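Local coordinates for protein probable porin (Pseudomonas aeruginosa, PDB 2Y0H) that probably forms a substrate-conducting pore across the bacterial outer membrane, as a porin of the OprD family, at residues V108-P113 with T129-L134. Numbering follows the deposited sequence.
Sequences VGILMP and TFDGAL
Leu111 folds its CD1 methyl against the backbone of Gly132, 3.6 Å from Gly132 C, resting on bare main chain with no side chain in between. With CG anti to its carbonyl carbon (chi1 -59°), the leucine leans along strand 129-134, and the same CD1 goes on to meet Leu134 CB at 4.0 Å. Around this point the two antiparallel backbones are stitched by two reciprocal pairs of hydrogen bonds. Gly109 and Gly132 exchange theirs at nearly straight angles; of the Leu111–Phe130 pair, the bond from Leu111 N to Phe130 O is short, 2.7 Å, but more bent (148°). Beyond it Pro113 CD packs against Phe130 CD1 at 3.6 Å, meeting the ring obliquely, while Leu111 O lies at the ring edge. Strands 104-108 and 129-137 are neighbours in the 18-stranded antiparallel barrel of this outer membrane porin; the chain turns at Gly109 and Ile110, and the ladder runs on through the corner to Leu111–Phe130 before 111-115 pairs with 118-119. Gly109 makes the turn with backbone angles that would jam a CB against the preceding carbonyl oxygen. Contacts on the other face are looser. There Ile110 CG1, anti to its backbone N (chi1 -158°), crosses Thr129 and approaches its CB at 3.8 Å. Asp131 turns OD1 toward Ile110 CA, 3.8 Å away, while OD2, pointing away from the isoleucine, forms a salt bridge with Arg154 on the next strand. At the far end, partly exposed Val108 merely grazes Ala133, CG2 to CB 4.2 Å, where a bound C8E detergent lies close to the alanine methyl.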
loop_
_atom_site.group_PDB
_atom_site.type_symbol
_atom_site.label_atom_id
_atom_site.label_comp_id
_atom_site.label_asym_id
_atom_site.label_seq_id
_atom_site.Cartn_x
_atom_site.Cartn_y
_atom_site.Cartn_z
ATOM N N VAL A 108 0.912 -6.651 -19.655
ATOM C CA VAL A 108 2.264 -6.185 -19.913
ATOM C C VAL A 108 2.255 -4.680 -20.136
ATOM O O VAL A 108 1.615 -4.197 -21.063
ATOM C CB VAL A 108 2.902 -6.890 -21.139
ATOM C CG1 VAL A 108 4.387 -6.510 -21.252
ATOM C CG2 VAL A 108 2.750 -8.400 -21.038
ATOM N N GLY A 109 2.960 -3.945 -19.279
ATOM C CA GLY A 109 3.072 -2.506 -19.424
ATOM C C GLY A 109 3.002 -1.816 -18.082
ATOM O O GLY A 109 3.616 -2.257 -17.110
ATOM N N ILE A 110 2.249 -0.728 -18.011
ATOM C CA ILE A 110 2.107 -0.023 -16.745
ATOM C C ILE A 110 1.231 -0.824 -15.769
ATOM O O ILE A 110 0.204 -1.381 -16.142
ATOM C CB ILE A 110 1.575 1.408 -16.945
ATOM C CG1 ILE A 110 1.941 2.283 -15.746
ATOM C CG2 ILE A 110 0.059 1.413 -17.259
ATOM C CD1 ILE A 110 1.629 3.750 -15.952
ATOM N N LEU A 111 1.666 -0.898 -14.518
ATOM C CA LEU A 111 0.980 -1.709 -13.527
ATOM C C LEU A 111 0.910 -0.995 -12.197
ATOM O O LEU A 111 1.775 -0.173 -11.870
ATOM C CB LEU A 111 1.744 -3.012 -13.314
ATOM C CG LEU A 111 1.950 -3.910 -14.528
ATOM C CD1 LEU A 111 2.892 -5.057 -14.154
ATOM C CD2 LEU A 111 0.597 -4.436 -14.958
ATOM N N MET A 112 -0.120 -1.329 -11.431
ATOM C CA MET A 112 -0.215 -0.931 -10.033
ATOM C C MET A 112 -0.411 -2.167 -9.180
ATOM O O MET A 112 -1.526 -2.467 -8.787
ATOM C CB MET A 112 -1.391 0.022 -9.825
ATOM C CG MET A 112 -1.182 1.360 -10.463
ATOM S SD MET A 112 -2.642 2.377 -10.283
ATOM C CE MET A 112 -2.452 3.481 -11.669
ATOM N N PRO A 113 0.679 -2.904 -8.911
ATOM C CA PRO A 113 0.601 -4.108 -8.076
ATOM C C PRO A 113 0.164 -3.775 -6.654
ATOM O O PRO A 113 0.588 -2.761 -6.104
ATOM C CB PRO A 113 2.055 -4.614 -8.025
ATOM C CG PRO A 113 2.815 -3.802 -8.999
ATOM C CD PRO A 113 2.063 -2.548 -9.265
ATOM N N THR A 129 3.487 3.854 -9.877
ATOM C CA THR A 129 3.284 2.820 -10.890
ATOM C C THR A 129 4.567 2.052 -11.142
ATOM O O THR A 129 5.659 2.514 -10.806
ATOM C CB THR A 129 2.813 3.409 -12.237
ATOM O OG1 THR A 129 3.827 4.268 -12.761
ATOM C CG2 THR A 129 1.513 4.203 -12.070
ATOM N N PHE A 130 4.429 0.874 -11.736
ATOM C CA PHE A 130 5.574 0.064 -12.133
ATOM C C PHE A 130 5.386 -0.300 -13.609
ATOM O O PHE A 130 4.254 -0.350 -14.096
ATOM C CB PHE A 130 5.647 -1.225 -11.295
ATOM C CG PHE A 130 6.047 -1.012 -9.853
ATOM C CD1 PHE A 130 5.107 -0.628 -8.900
ATOM C CD2 PHE A 130 7.362 -1.215 -9.449
ATOM C CE1 PHE A 130 5.477 -0.421 -7.591
ATOM C CE2 PHE A 130 7.733 -1.022 -8.129
ATOM C CZ PHE A 130 6.788 -0.623 -7.197
ATOM N N ASP A 131 6.482 -0.541 -14.326
ATOM C CA ASP A 131 6.380 -1.223 -15.614
ATOM C C ASP A 131 6.813 -2.659 -15.399
ATOM O O ASP A 131 7.835 -2.914 -14.755
ATOM C CB ASP A 131 7.259 -0.582 -16.684
ATOM C CG ASP A 131 6.836 0.835 -17.017
ATOM O OD1 ASP A 131 5.659 1.179 -16.788
ATOM O OD2 ASP A 131 7.687 1.602 -17.510
ATOM N N GLY A 132 6.031 -3.593 -15.929
ATOM C CA GLY A 132 6.367 -4.995 -15.833
ATOM C C GLY A 132 5.412 -5.907 -16.568
ATOM O O GLY A 132 4.608 -5.487 -17.408
ATOM N N ALA A 133 5.522 -7.185 -16.257
ATOM C CA ALA A 133 4.616 -8.180 -16.796
ATOM C C ALA A 133 4.083 -8.995 -15.619
ATOM O O ALA A 133 4.857 -9.460 -14.780
ATOM C CB ALA A 133 5.337 -9.057 -17.798
ATOM N N LEU A 134 2.761 -9.134 -15.552
ATOM C CA LEU A 134 2.091 -9.792 -14.433
ATOM C C LEU A 134 1.090 -10.841 -14.927
ATOM O O LEU A 134 0.153 -10.529 -15.671
ATOM C CB LEU A 134 1.350 -8.749 -13.577
ATOM C CG LEU A 134 0.760 -9.173 -12.226
ATOM C CD1 LEU A 134 1.819 -9.796 -11.344
ATOM C CD2 LEU A 134 0.118 -7.966 -11.523
#